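TRNA (guanine(9)-N1)-methyltransferase (PDB 4JWH) catalyses the S-adenosyl-L-methionine-dependent methylation of guanine N1 at position 9 of cytoplasmic tRNA, leaving S-adenosyl-L-homocysteine. Local coordinates at residues Lys98-Ser103 / Ala138-Glu143; Val107-Phe112 / Ala146-Gly151; Ile200-Glu205 / Ser262-Tyr267; Tyr209-Ile214 / Leu252-Val257. One frame throughout, in Å; residues are numbered along the deposited sequence.

Interaction 1 (Lys98-Ser103 / Ala138-Glu143); sequences KVVPSS and ALHPVE
H140 meets V100 along one side of its side chain, from CB to CE1. Its CB lies 3.3 Å from V100 O, and CG is nearly as close to the same oxygen. ND1 then closes a short bond to V100 O, at 2.6 Å. The oxygen meets the imidazole at its edge, in the ring plane, and offers a lone pair in its carbonyl plane. CE1, next round the ring, faces V100 CB. The torsion that sets CG beside the backbone N (chi1 -52°) brings ND1 to this oxygen. With an alanine here, V100 O would probably lose its ring N-H donor, and a gap would open beside V100 CB.

One backbone bond lies on each side of this one. V100 N donates to L139 O at 3.0 Å, and S102 N donates to P141 O at 2.9 Å. Apolar groups fill in around them: V99 CG1 packs on P141 CD at 3.8 Å, and the two side chains cross at about a right angle. S102 CB rests near V142 CG1, while S102 OG bonds to E205. This loop pairing joins the lead-in to strand 105-109 to that of strand 143-147, which run parallel in the central sheet of the SPOUT methyltransferase domain.

Interaction 2 (Val107-Phe112 / Ala146-Gly151); sequences VLDCAF and ATNFGG
L108 and A146 are paired in parallel, as are D109 and T147, in neighbouring strands of the central sheet. The strands are the two ends of a beta-alpha-beta unit whose helix is 118-137. T147 N donates to L108 O at 2.9 Å. C110 N donates back to T147 O at 2.8 Å, which carries the pairing one step beyond the end of strand 105-109.

Side chains meet on both faces. On the face of D109 and T147, the threonine hydroxyl sits between its own backbone N and carbonyl carbon (chi1 59°). That turns OG1 toward strand 105-109, 3.3 Å from V107 CG1. A water links the polar ends here. It accepts from T147 OG1 and donates to D109 OD1 and to N148 OD1, so these two acceptors share one water. D109 OD2 is held by Y191 and by a salt bridge to K227, close to G212, which binds the cofactor. N148 also lays its amide beside A111 CB.

On the face of L108 and A146, C110 SG packs near A146 CB. It also makes a sulfur-aromatic contact with F149. The sulfur lies in the plane of that ring, at its edge, with C110 SG 4.0 Å from F149 CD2.

Interaction 3 (Ile200-Glu205 / Ser262-Tyr267); sequences ITELDE and SLWLEY
W264 turns its indole against the backbone and side chains of E202 and L203. The contact packs helix 254-267 of the SPOUT methyltransferase domain on the loop between strands 189-192 and 208-212. No hydrogen bond crosses it.

The indole leaves the helix with CG anti to the backbone N (chi1 -171°). This carries the six-membered ring out to the loop, where L203 N lies over one face, 3.3 Å from W264 CZ3. E202 CA approaches the same ring as an off-centre CH-pi contact, 4.1 Å from the centroid of the six-membered ring. E202 CG lies 3.4 Å from W264 CZ2. The glutamate chain is extended beyond CG, and its OE2 comes to the indole edge in the ring plane. The carboxylate is turned 67° from the indole plane, and OE2 forms a salt bridge with R268. W270 stacks on W264 and also donates to T201 O, so a second tryptophan braces both sides of the contact.

L203 points toward the helix and slides past the indole in the opposite direction. L203 CG sits beside its own backbone N (chi1 -51°) and lies 3.8 Å from W264 CE3. Next to the indole, L203 and L265 cross at about a right angle. Their methyls touch, with L203 CD1 3.9 Å from L265 CD2.

Interaction 4 (Tyr209-Ile214 / Leu252-Val257); sequences YIIGAI and LTVNQV. With SAH (S-adenosyl-L-homocysteine), chain C.
I211 and V257 slide past each other in opposite directions, joining strand 208-212 to the start of helix 254-267. This is part of the cofactor site of the SPOUT methyltransferase domain, and S-adenosyl-L-homocysteine lies against both elements. I211 CD1 meets V257 CG1 at 3.9 Å. The other branch of I211 does separate work. I211 CG2, anti to the backbone N, sits 4.0 Å from V254 CG1 and also approaches the ribose oxygens O2' and O4'. Cutting this residue back to an alanine is likely to leave V254 CG1 and V257 CG1 without their strand partner and to open a gap beside the ribose.

V257 is likewise divided. CG1 faces the strand, while V257 CG2 turns to the adenine, 3.5 Å from SAH N9. V254 presents CG2 to the turn after the strand, 3.2 Å from G212 O. A213 is the centre of this inverse gamma turn.

Backbone groups from both segments grip the ligand. G212 N donates to SAH O2' at 3.0 Å, and L252 N donates to SAH N7 at 3.1 Å. G212, with no side chain, lies close against the ribose. The helix start is fixed by a capping box: Q256 N donates to T253 OG1, and T253 N to Q256 OE1. One water also bridges the segments, accepting from V254 N and donating to I214 O at 3.1 Å.

Interactions 2 and 4 are buried. Interactions 1 and 3 are only partly buried and include exposed residues. Interactions 2 and 4 share the parallel sheet, where V107 bonds to Y209 and I211 between neighbouring strands, and C110 packs on A213. Interactions 3 and 4 both use helix 254-267, and Y209 OH accepts from D204 N between them. Interactions 1 and 3 meet where E205 takes bonds from S102 and S103. Chemistry follows place. Interactions 1 and 2 rest on backbone bonds, with a histidine added in the first and a water in the second. Interactions 3 and 4 have no direct hydrogen bond between their segments and rely on packing; interaction 4 alone holds the cofactor product.

Interaction 1 (Lys98-Ser103 / Ala138-Glu143)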
loop_
_atom_site.group_PDB
_atom_site.type_symbol
_atom_site.label_atom_id
_atom_site.label_comp_id
_atom_site.label_asym_id
_atom_site.label_seq_id
_atom_site.Cartn_x
_atom_site.Cartn_y
_atom_site.Cartn_z
ATOM N N LYS A 98 -1.447 -9.646 -21.789
ATOM C CA LYS A 98 -0.029 -9.292 -21.830
ATOM C C LYS A 98 0.363 -8.458 -20.611
ATOM O O LYS A 98 -0.347 -7.542 -20.261
ATOM C CB LYS A 98 0.271 -8.523 -23.110
ATOM C CG LYS A 98 1.650 -7.831 -23.158
ATOM C CD LYS A 98 1.667 -6.782 -24.279
ATOM C CE LYS A 98 3.006 -6.027 -24.350
ATOM N NZ LYS A 98 4.165 -6.943 -24.392
ATOM N N VAL A 99 1.490 -8.787 -19.984
ATOM C CA VAL A 99 1.961 -8.040 -18.833
ATOM C C VAL A 99 2.546 -6.703 -19.301
ATOM O O VAL A 99 3.481 -6.672 -20.100
ATOM C CB VAL A 99 2.951 -8.860 -17.959
ATOM C CG1 VAL A 99 3.631 -7.964 -16.899
ATOM C CG2 VAL A 99 2.216 -10.004 -17.267
ATOM N N VAL A 100 1.948 -5.607 -18.838
ATOM C CA VAL A 100 2.423 -4.257 -19.154
ATOM C C VAL A 100 2.612 -3.439 -17.864
ATOM O O VAL A 100 1.631 -3.015 -17.261
ATOM C CB VAL A 100 1.454 -3.492 -20.121
ATOM C CG1 VAL A 100 1.935 -2.046 -20.343
ATOM C CG2 VAL A 100 1.333 -4.203 -21.473
ATOM N N PRO A 101 3.871 -3.202 -17.449
ATOM C CA PRO A 101 4.139 -2.413 -16.253
ATOM C C PRO A 101 3.412 -1.071 -16.289
ATOM O O PRO A 101 3.254 -0.470 -17.344
ATOM C CB PRO A 101 5.647 -2.190 -16.315
ATOM C CG PRO A 101 6.162 -3.358 -17.068
ATOM C CD PRO A 101 5.118 -3.658 -18.092
ATOM N N SER A 102 2.950 -0.638 -15.126
ATOM C CA SER A 102 2.345 0.667 -14.945
ATOM C C SER A 102 3.460 1.627 -14.508
ATOM O O SER A 102 4.410 1.228 -13.851
ATOM C CB SER A 102 1.278 0.543 -13.838
ATOM O OG SER A 102 0.794 1.803 -13.393
ATOM N N SER A 103 3.348 2.896 -14.857
ATOM C CA SER A 103 4.292 3.878 -14.335
ATOM C C SER A 103 3.964 4.291 -12.869
ATOM O O SER A 103 4.746 4.983 -12.221
ATOM C CB SER A 103 4.336 5.089 -15.264
ATOM O OG SER A 103 3.033 5.602 -15.404
ATOM N N ALA A 138 1.143 -9.453 -11.090
ATOM C CA ALA A 138 0.102 -8.530 -11.532
ATOM C C ALA A 138 0.163 -8.331 -13.053
ATOM O O ALA A 138 1.250 -8.402 -13.654
ATOM C CB ALA A 138 0.255 -7.197 -10.831
ATOM N N LEU A 139 -0.979 -8.081 -13.670
ATOM C CA LEU A 139 -0.993 -7.771 -15.092
ATOM C C LEU A 139 -0.236 -6.454 -15.361
ATOM O O LEU A 139 0.442 -6.318 -16.384
ATOM C CB LEU A 139 -2.425 -7.725 -15.642
ATOM C CG LEU A 139 -2.582 -7.573 -17.168
ATOM C CD1 LEU A 139 -2.059 -8.836 -17.878
ATOM C CD2 LEU A 139 -4.013 -7.249 -17.604
ATOM N N HIS A 140 -0.321 -5.511 -14.421
ATOM C CA HIS A 140 0.416 -4.248 -14.497
ATOM C C HIS A 140 1.239 -3.969 -13.244
ATOM O O HIS A 140 0.795 -3.236 -12.373
ATOM C CB HIS A 140 -0.553 -3.070 -14.757
ATOM C CG HIS A 140 -1.450 -3.287 -15.929
ATOM N ND1 HIS A 140 -0.983 -3.291 -17.229
ATOM C CD2 HIS A 140 -2.769 -3.567 -16.002
ATOM C CE1 HIS A 140 -1.988 -3.534 -18.049
ATOM N NE2 HIS A 140 -3.080 -3.699 -17.330
ATOM N N PRO A 141 2.447 -4.547 -13.142
ATOM C CA PRO A 141 3.216 -4.287 -11.944
ATOM C C PRO A 141 3.557 -2.812 -11.839
ATOM O O PRO A 141 3.758 -2.162 -12.847
ATOM C CB PRO A 141 4.514 -5.085 -12.143
ATOM C CG PRO A 141 4.382 -5.805 -13.408
ATOM C CD PRO A 141 3.063 -5.560 -14.019
ATOM N N VAL A 142 3.635 -2.318 -10.610
ATOM C CA VAL A 142 4.040 -0.958 -10.356
ATOM C C VAL A 142 5.427 -0.958 -9.764
ATOM O O VAL A 142 5.994 -2.037 -9.519
ATOM C CB VAL A 142 3.056 -0.277 -9.357
ATOM C CG1 VAL A 142 1.678 -0.249 -9.960
ATOM C CG2 VAL A 142 3.032 -1.008 -8.014
ATOM N N GLU A 143 5.958 0.235 -9.482
ATOM C CA GLU A 143 7.144 0.332 -8.637
ATOM C C GLU A 143 6.711 0.476 -7.180
ATOM O O GLU A 143 6.046 1.467 -6.793
ATOM C CB GLU A 143 8.087 1.487 -9.073
ATOM C CG GLU A 143 8.938 1.190 -10.345
ATOM C CD GLU A 143 10.034 0.112 -10.214
ATOM O OE1 GLU A 143 10.445 -0.316 -9.110
ATOM O OE2 GLU A 143 10.530 -0.312 -11.273
#

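Interaction 2 (Val107-Phe112 / Ala146-Gly151)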
loop_
_atom_site.group_PDB
_atom_site.type_symbol
_atom_site.label_atom_id
_atom_site.label_comp_id
_atom_site.label_asym_id
_atom_site.label_seq_id
_atom_site.Cartn_x
_atom_site.Cartn_y
_atom_site.Cartn_z
ATOM N N VAL A 107 3.653 3.493 -2.474
ATOM C CA VAL A 107 4.550 3.621 -1.322
ATOM C C VAL A 107 3.964 2.957 -0.075
ATOM O O VAL A 107 2.856 3.321 0.377
ATOM C CB VAL A 107 4.798 5.108 -0.978
ATOM C CG1 VAL A 107 5.615 5.254 0.269
ATOM C CG2 VAL A 107 5.425 5.871 -2.167
ATOM N N LEU A 108 4.724 2.032 0.514
ATOM C CA LEU A 108 4.431 1.614 1.873
ATOM C C LEU A 108 5.162 2.552 2.843
ATOM O O LEU A 108 6.420 2.589 2.885
ATOM C CB LEU A 108 4.781 0.139 2.089
ATOM C CG LEU A 108 4.298 -0.833 1.001
ATOM C CD1 LEU A 108 4.690 -2.273 1.288
ATOM C CD2 LEU A 108 2.779 -0.698 0.700
ATOM N N ASP A 109 4.372 3.348 3.577
ATOM C CA ASP A 109 4.912 4.323 4.511
ATOM C C ASP A 109 5.215 3.582 5.808
ATOM O O ASP A 109 4.317 3.307 6.605
ATOM C CB ASP A 109 3.918 5.466 4.760
ATOM C CG ASP A 109 4.360 6.420 5.871
ATOM O OD1 ASP A 109 5.558 6.455 6.253
ATOM O OD2 ASP A 109 3.502 7.189 6.334
ATOM N N CYS A 110 6.489 3.259 6.007
ATOM C CA CYS A 110 6.870 2.441 7.142
ATOM C C CYS A 110 7.389 3.263 8.313
ATOM O O CYS A 110 8.307 2.843 8.986
ATOM C CB CYS A 110 7.908 1.378 6.734
ATOM S SG CYS A 110 7.377 0.214 5.454
ATOM N N ALA A 111 6.767 4.401 8.576
ATOM C CA ALA A 111 7.178 5.291 9.657
ATOM C C ALA A 111 6.619 4.991 11.035
ATOM O O ALA A 111 6.850 5.775 11.965
ATOM C CB ALA A 111 6.853 6.764 9.278
ATOM N N PHE A 112 5.908 3.873 11.205
ATOM C CA PHE A 112 5.112 3.675 12.456
ATOM C C PHE A 112 5.580 2.508 13.347
ATOM O O PHE A 112 4.823 2.017 14.184
ATOM C CB PHE A 112 3.618 3.504 12.130
ATOM C CG PHE A 112 3.113 4.476 11.115
ATOM C CD1 PHE A 112 2.844 5.804 11.472
ATOM C CD2 PHE A 112 2.929 4.078 9.792
ATOM C CE1 PHE A 112 2.399 6.721 10.518
ATOM C CE2 PHE A 112 2.479 4.977 8.843
ATOM C CZ PHE A 112 2.214 6.306 9.202
ATOM N N ALA A 146 9.199 1.126 -0.169
ATOM C CA ALA A 146 9.001 1.029 1.284
ATOM C C ALA A 146 9.838 2.137 1.963
ATOM O O ALA A 146 11.083 2.032 2.070
ATOM C CB ALA A 146 9.405 -0.325 1.775
ATOM N N THR A 147 9.168 3.195 2.413
ATOM C CA THR A 147 9.875 4.383 2.917
ATOM C C THR A 147 9.924 4.427 4.452
ATOM O O THR A 147 9.087 3.811 5.120
ATOM C CB THR A 147 9.287 5.713 2.313
ATOM O OG1 THR A 147 7.891 5.825 2.637
ATOM C CG2 THR A 147 9.459 5.750 0.780
ATOM N N ASN A 148 10.874 5.179 4.997
ATOM C CA ASN A 148 11.313 5.042 6.396
ATOM C C ASN A 148 11.522 3.575 6.752
ATOM O O ASN A 148 11.185 3.165 7.844
ATOM C CB ASN A 148 10.321 5.662 7.390
ATOM C CG ASN A 148 10.340 7.176 7.374
ATOM O OD1 ASN A 148 9.468 7.804 6.790
ATOM N ND2 ASN A 148 11.323 7.766 8.040
ATOM N N PHE A 149 11.997 2.773 5.811
ATOM C CA PHE A 149 12.193 1.334 6.074
ATOM C C PHE A 149 13.406 1.081 6.974
ATOM O O PHE A 149 14.515 1.469 6.633
ATOM C CB PHE A 149 12.282 0.535 4.777
ATOM C CG PHE A 149 12.172 -0.962 4.977
ATOM C CD1 PHE A 149 13.302 -1.763 4.935
ATOM C CD2 PHE A 149 10.934 -1.563 5.244
ATOM C CE1 PHE A 149 13.205 -3.154 5.136
ATOM C CE2 PHE A 149 10.830 -2.928 5.453
ATOM C CZ PHE A 149 11.969 -3.729 5.410
ATOM N N GLY A 150 13.180 0.443 8.123
ATOM C CA GLY A 150 14.226 0.182 9.100
ATOM C C GLY A 150 13.661 -0.411 10.372
ATOM O O GLY A 150 12.543 -0.972 10.378
ATOM N N GLY A 151 14.435 -0.321 11.449
ATOM C CA GLY A 151 13.964 -0.756 12.773
ATOM C C GLY A 151 13.532 -2.219 12.795
ATOM O O GLY A 151 14.078 -3.037 12.078
HETATM O O HOH W 1 7.667 7.315 4.911
HETATM O O HOH W 2 10.052 0.459 9.372
#

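Interaction 3 (Ile200-Glu205 / Ser262-Tyr267)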
loop_
_atom_site.group_PDB
_atom_site.type_symbol
_atom_site.label_atom_id
_atom_site.label_comp_id
_atom_site.label_asym_id
_atom_site.label_seq_id
_atom_site.Cartn_x
_atom_site.Cartn_y
_atom_site.Cartn_z
ATOM N N ILE A 200 -11.327 7.885 -3.793
ATOM C CA ILE A 200 -10.608 7.580 -5.026
ATOM C C ILE A 200 -11.513 6.820 -5.989
ATOM O O ILE A 200 -12.276 5.932 -5.572
ATOM C CB ILE A 200 -9.256 6.870 -4.778
ATOM C CG1 ILE A 200 -8.358 7.032 -6.009
ATOM C CG2 ILE A 200 -9.419 5.404 -4.401
ATOM C CD1 ILE A 200 -6.932 7.107 -5.671
ATOM N N THR A 201 -11.452 7.196 -7.263
ATOM C CA THR A 201 -12.293 6.607 -8.272
ATOM C C THR A 201 -11.506 6.031 -9.433
ATOM O O THR A 201 -12.010 5.196 -10.166
ATOM C CB THR A 201 -13.319 7.606 -8.779
ATOM O OG1 THR A 201 -12.637 8.745 -9.285
ATOM C CG2 THR A 201 -14.250 8.040 -7.625
ATOM N N GLU A 202 -10.260 6.463 -9.575
ATOM C CA GLU A 202 -9.372 5.950 -10.595
ATOM C C GLU A 202 -7.934 6.151 -10.146
ATOM O O GLU A 202 -7.616 7.179 -9.523
ATOM C CB GLU A 202 -9.586 6.724 -11.889
ATOM C CG GLU A 202 -10.670 6.139 -12.789
ATOM C CD GLU A 202 -10.607 6.735 -14.163
ATOM O OE1 GLU A 202 -10.988 7.927 -14.287
ATOM O OE2 GLU A 202 -10.167 6.029 -15.108
ATOM N N LEU A 203 -7.063 5.210 -10.492
ATOM C CA LEU A 203 -5.640 5.408 -10.253
ATOM C C LEU A 203 -5.017 6.057 -11.464
ATOM O O LEU A 203 -5.112 5.543 -12.567
ATOM C CB LEU A 203 -4.918 4.096 -9.899
ATOM C CG LEU A 203 -5.575 3.282 -8.772
ATOM C CD1 LEU A 203 -4.956 1.915 -8.605
ATOM C CD2 LEU A 203 -5.516 4.043 -7.465
ATOM N N ASP A 204 -4.359 7.182 -11.216
ATOM C CA ASP A 204 -3.757 8.038 -12.223
ATOM C C ASP A 204 -2.344 7.520 -12.550
ATOM O O ASP A 204 -1.530 7.349 -11.650
ATOM C CB ASP A 204 -3.615 9.396 -11.544
ATOM C CG ASP A 204 -4.074 10.533 -12.367
ATOM O OD1 ASP A 204 -3.459 10.784 -13.428
ATOM O OD2 ASP A 204 -5.009 11.238 -11.900
ATOM N N GLU A 205 -2.034 7.314 -13.823
ATOM C CA GLU A 205 -0.681 6.874 -14.181
ATOM C C GLU A 205 0.453 7.787 -13.686
ATOM O O GLU A 205 1.593 7.334 -13.562
ATOM C CB GLU A 205 -0.524 6.587 -15.699
ATOM C CG GLU A 205 -1.041 5.194 -16.211
ATOM C CD GLU A 205 -0.343 3.943 -15.606
ATOM O OE1 GLU A 205 0.876 3.726 -15.848
ATOM O OE2 GLU A 205 -1.036 3.133 -14.912
ATOM N N SER A 262 -4.006 -2.962 -7.286
ATOM C CA SER A 262 -3.376 -3.690 -8.365
ATOM C C SER A 262 -4.429 -4.321 -9.278
ATOM O O SER A 262 -4.318 -4.280 -10.521
ATOM C CB SER A 262 -2.436 -4.745 -7.754
ATOM O OG SER A 262 -1.728 -5.464 -8.749
ATOM N N LEU A 263 -5.487 -4.852 -8.670
ATOM C CA LEU A 263 -6.570 -5.432 -9.452
ATOM C C LEU A 263 -7.388 -4.382 -10.205
ATOM O O LEU A 263 -7.922 -4.638 -11.297
ATOM C CB LEU A 263 -7.447 -6.334 -8.592
ATOM C CG LEU A 263 -6.753 -7.677 -8.256
ATOM C CD1 LEU A 263 -7.586 -8.536 -7.278
ATOM C CD2 LEU A 263 -6.424 -8.475 -9.475
ATOM N N TRP A 264 -7.478 -3.185 -9.644
ATOM C CA TRP A 264 -8.134 -2.117 -10.358
ATOM C C TRP A 264 -7.361 -1.799 -11.639
ATOM O O TRP A 264 -7.968 -1.591 -12.686
ATOM C CB TRP A 264 -8.320 -0.850 -9.516
ATOM C CG TRP A 264 -9.216 0.126 -10.262
ATOM C CD1 TRP A 264 -10.573 0.168 -10.240
ATOM C CD2 TRP A 264 -8.792 1.165 -11.169
ATOM N NE1 TRP A 264 -11.037 1.171 -11.081
ATOM C CE2 TRP A 264 -9.961 1.803 -11.653
ATOM C CE3 TRP A 264 -7.538 1.613 -11.614
ATOM C CZ2 TRP A 264 -9.915 2.868 -12.574
ATOM C CZ3 TRP A 264 -7.486 2.663 -12.524
ATOM C CH2 TRP A 264 -8.670 3.286 -12.993
ATOM N N LEU A 265 -6.035 -1.744 -11.564
ATOM C CA LEU A 265 -5.239 -1.553 -12.784
ATOM C C LEU A 265 -5.635 -2.560 -13.870
ATOM O O LEU A 265 -5.840 -2.190 -15.031
ATOM C CB LEU A 265 -3.745 -1.615 -12.485
ATOM C CG LEU A 265 -3.288 -0.506 -11.543
ATOM C CD1 LEU A 265 -1.834 -0.681 -11.162
ATOM C CD2 LEU A 265 -3.554 0.895 -12.152
ATOM N N GLU A 266 -5.763 -3.828 -13.480
ATOM C CA GLU A 266 -6.165 -4.872 -14.412
ATOM C C GLU A 266 -7.600 -4.715 -14.927
ATOM O O GLU A 266 -7.835 -4.709 -16.138
ATOM C CB GLU A 266 -6.006 -6.242 -13.757
ATOM C CG GLU A 266 -6.549 -7.347 -14.643
ATOM C CD GLU A 266 -6.039 -8.743 -14.300
ATOM O OE1 GLU A 266 -5.064 -8.884 -13.530
ATOM O OE2 GLU A 266 -6.626 -9.698 -14.847
ATOM N N TYR A 267 -8.557 -4.610 -14.010
ATOM C CA TYR A 267 -9.965 -4.686 -14.405
ATOM C C TYR A 267 -10.558 -3.316 -14.708
ATOM O O TYR A 267 -11.488 -3.209 -15.507
ATOM C CB TYR A 267 -10.812 -5.372 -13.308
ATOM C CG TYR A 267 -10.383 -6.769 -12.914
ATOM C CD1 TYR A 267 -10.031 -7.723 -13.878
ATOM C CD2 TYR A 267 -10.345 -7.153 -11.572
ATOM C CE1 TYR A 267 -9.641 -9.048 -13.501
ATOM C CE2 TYR A 267 -9.959 -8.462 -11.189
ATOM C CZ TYR A 267 -9.599 -9.391 -12.155
ATOM O OH TYR A 267 -9.237 -10.677 -11.771
#

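Interaction 4 (Tyr209-Ile214 / Leu252-Val257)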
loop_
_atom_site.group_PDB
_atom_site.type_symbol
_atom_site.label_atom_id
_atom_site.label_comp_id
_atom_site.label_asym_id
_atom_site.label_seq_id
_atom_site.Cartn_x
_atom_site.Cartn_y
_atom_site.Cartn_z
ATOM N N TYR A 209 0.737 6.653 -4.890
ATOM C CA TYR A 209 -0.289 6.331 -3.865
ATOM C C TYR A 209 0.390 5.784 -2.653
ATOM O O TYR A 209 1.227 4.927 -2.785
ATOM C CB TYR A 209 -1.334 5.334 -4.428
ATOM C CG TYR A 209 -2.085 6.022 -5.533
ATOM C CD1 TYR A 209 -3.085 6.947 -5.232
ATOM C CD2 TYR A 209 -1.721 5.837 -6.870
ATOM C CE1 TYR A 209 -3.764 7.633 -6.254
ATOM C CE2 TYR A 209 -2.375 6.525 -7.890
ATOM C CZ TYR A 209 -3.389 7.426 -7.566
ATOM O OH TYR A 209 -4.053 8.108 -8.550
ATOM N N ILE A 210 0.052 6.300 -1.475
ATOM C CA ILE A 210 0.699 5.863 -0.237
ATOM C C ILE A 210 -0.247 4.988 0.576
ATOM O O ILE A 210 -1.399 5.347 0.772
ATOM C CB ILE A 210 1.146 7.049 0.636
ATOM C CG1 ILE A 210 2.036 8.020 -0.177
ATOM C CG2 ILE A 210 1.932 6.569 1.879
ATOM C CD1 ILE A 210 2.028 9.439 0.401
ATOM N N ILE A 211 0.263 3.854 1.053
ATOM C CA ILE A 211 -0.427 3.006 2.045
ATOM C C ILE A 211 0.320 3.111 3.377
ATOM O O ILE A 211 1.558 2.963 3.411
ATOM C CB ILE A 211 -0.485 1.527 1.587
ATOM C CG1 ILE A 211 -1.088 1.435 0.164
ATOM C CG2 ILE A 211 -1.259 0.673 2.615
ATOM C CD1 ILE A 211 -0.953 0.076 -0.514
ATOM N N GLY A 212 -0.407 3.390 4.467
ATOM C CA GLY A 212 0.192 3.302 5.815
ATOM C C GLY A 212 0.650 1.898 6.185
ATOM O O GLY A 212 -0.155 0.967 6.232
ATOM N N ALA A 213 1.940 1.718 6.454
ATOM C CA ALA A 213 2.420 0.373 6.792
ATOM C C ALA A 213 2.286 0.207 8.299
ATOM O O ALA A 213 3.233 0.444 9.060
ATOM C CB ALA A 213 3.868 0.134 6.323
ATOM N N ILE A 214 1.087 -0.185 8.714
ATOM C CA ILE A 214 0.783 -0.373 10.126
ATOM C C ILE A 214 -0.352 -1.386 10.338
ATOM O O ILE A 214 -1.339 -1.411 9.606
ATOM C CB ILE A 214 0.451 0.993 10.829
ATOM C CG1 ILE A 214 0.309 0.801 12.361
ATOM C CG2 ILE A 214 -0.768 1.681 10.182
ATOM C CD1 ILE A 214 0.149 2.078 13.152
ATOM N N LEU A 252 -9.143 -1.917 5.755
ATOM C CA LEU A 252 -8.545 -3.138 5.234
ATOM C C LEU A 252 -7.071 -3.212 5.636
ATOM O O LEU A 252 -6.514 -2.226 6.122
ATOM C CB LEU A 252 -8.712 -3.180 3.719
ATOM C CG LEU A 252 -10.139 -3.036 3.160
ATOM C CD1 LEU A 252 -10.101 -2.956 1.653
ATOM C CD2 LEU A 252 -11.026 -4.186 3.600
ATOM N N THR A 253 -6.451 -4.370 5.436
ATOM C CA THR A 253 -5.052 -4.542 5.786
ATOM C C THR A 253 -4.184 -3.905 4.678
ATOM O O THR A 253 -4.674 -3.628 3.567
ATOM C CB THR A 253 -4.663 -6.029 5.932
ATOM O OG1 THR A 253 -4.710 -6.664 4.647
ATOM C CG2 THR A 253 -5.581 -6.775 6.940
ATOM N N VAL A 254 -2.905 -3.686 4.989
ATOM C CA VAL A 254 -1.948 -3.162 4.005
ATOM C C VAL A 254 -2.017 -3.964 2.696
ATOM O O VAL A 254 -2.194 -3.394 1.620
ATOM C CB VAL A 254 -0.511 -3.163 4.558
ATOM C CG1 VAL A 254 0.494 -2.771 3.461
ATOM C CG2 VAL A 254 -0.397 -2.242 5.799
ATOM N N ASN A 255 -1.926 -5.290 2.792
ATOM C CA ASN A 255 -1.901 -6.104 1.572
ATOM C C ASN A 255 -3.253 -6.145 0.879
ATOM O O ASN A 255 -3.302 -6.255 -0.329
ATOM C CB ASN A 255 -1.409 -7.547 1.806
ATOM C CG ASN A 255 -2.368 -8.348 2.664
ATOM O OD1 ASN A 255 -2.435 -8.127 3.858
ATOM N ND2 ASN A 255 -3.183 -9.211 2.036
ATOM N N GLN A 256 -4.344 -6.084 1.623
ATOM C CA GLN A 256 -5.669 -6.053 0.969
ATOM C C GLN A 256 -5.819 -4.798 0.103
ATOM O O GLN A 256 -6.324 -4.842 -1.027
ATOM C CB GLN A 256 -6.806 -6.143 1.993
ATOM C CG GLN A 256 -7.031 -7.568 2.520
ATOM C CD GLN A 256 -8.066 -7.618 3.629
ATOM O OE1 GLN A 256 -8.161 -6.695 4.438
ATOM N NE2 GLN A 256 -8.852 -8.706 3.671
ATOM N N VAL A 257 -5.364 -3.675 0.628
ATOM C CA VAL A 257 -5.479 -2.406 -0.093
ATOM C C VAL A 257 -4.581 -2.474 -1.317
ATOM O O VAL A 257 -4.997 -2.166 -2.419
ATOM C CB VAL A 257 -5.041 -1.234 0.828
ATOM C CG1 VAL A 257 -4.859 0.052 0.017
ATOM C CG2 VAL A 257 -6.099 -1.036 1.916
HETATM N N SAH C . -5.554 3.610 11.856
HETATM C CA SAH C . -4.642 3.342 10.754
HETATM C CB SAH C . -4.899 1.872 10.327
HETATM C CG SAH C . -4.862 1.718 8.864
HETATM S SD SAH C . -4.951 0.204 7.990
HETATM C C SAH C . -4.749 4.510 9.782
HETATM O O SAH C . -4.627 4.465 8.595
HETATM O OXT SAH C . -4.908 5.611 10.218
HETATM C "C5'" SAH C . -3.507 0.294 7.009
HETATM C "C4'" SAH C . -3.551 1.141 5.742
HETATM O "O4'" SAH C . -4.400 0.621 4.766
HETATM C "C3'" SAH C . -3.964 2.611 5.894
HETATM O "O3'" SAH C . -2.919 3.423 6.345
HETATM C "C2'" SAH C . -4.452 2.983 4.538
HETATM O "O2'" SAH C . -3.357 3.384 3.780
HETATM C "C1'" SAH C . -5.011 1.666 4.067
HETATM N N9 SAH C . -6.481 1.596 4.139
HETATM C C8 SAH C . -7.182 0.762 4.853
HETATM N N7 SAH C . -8.467 0.890 4.655
HETATM C C5 SAH C . -8.609 1.813 3.755
HETATM C C6 SAH C . -9.721 2.465 3.062
HETATM N N6 SAH C . -10.956 2.123 3.324
HETATM N N1 SAH C . -9.440 3.398 2.184
HETATM C C2 SAH C . -8.195 3.746 1.915
HETATM N N3 SAH C . -7.150 3.222 2.504
HETATM C C4 SAH C . -7.283 2.263 3.411
HETATM O O HOH W 3 -2.505 -3.778 8.059
#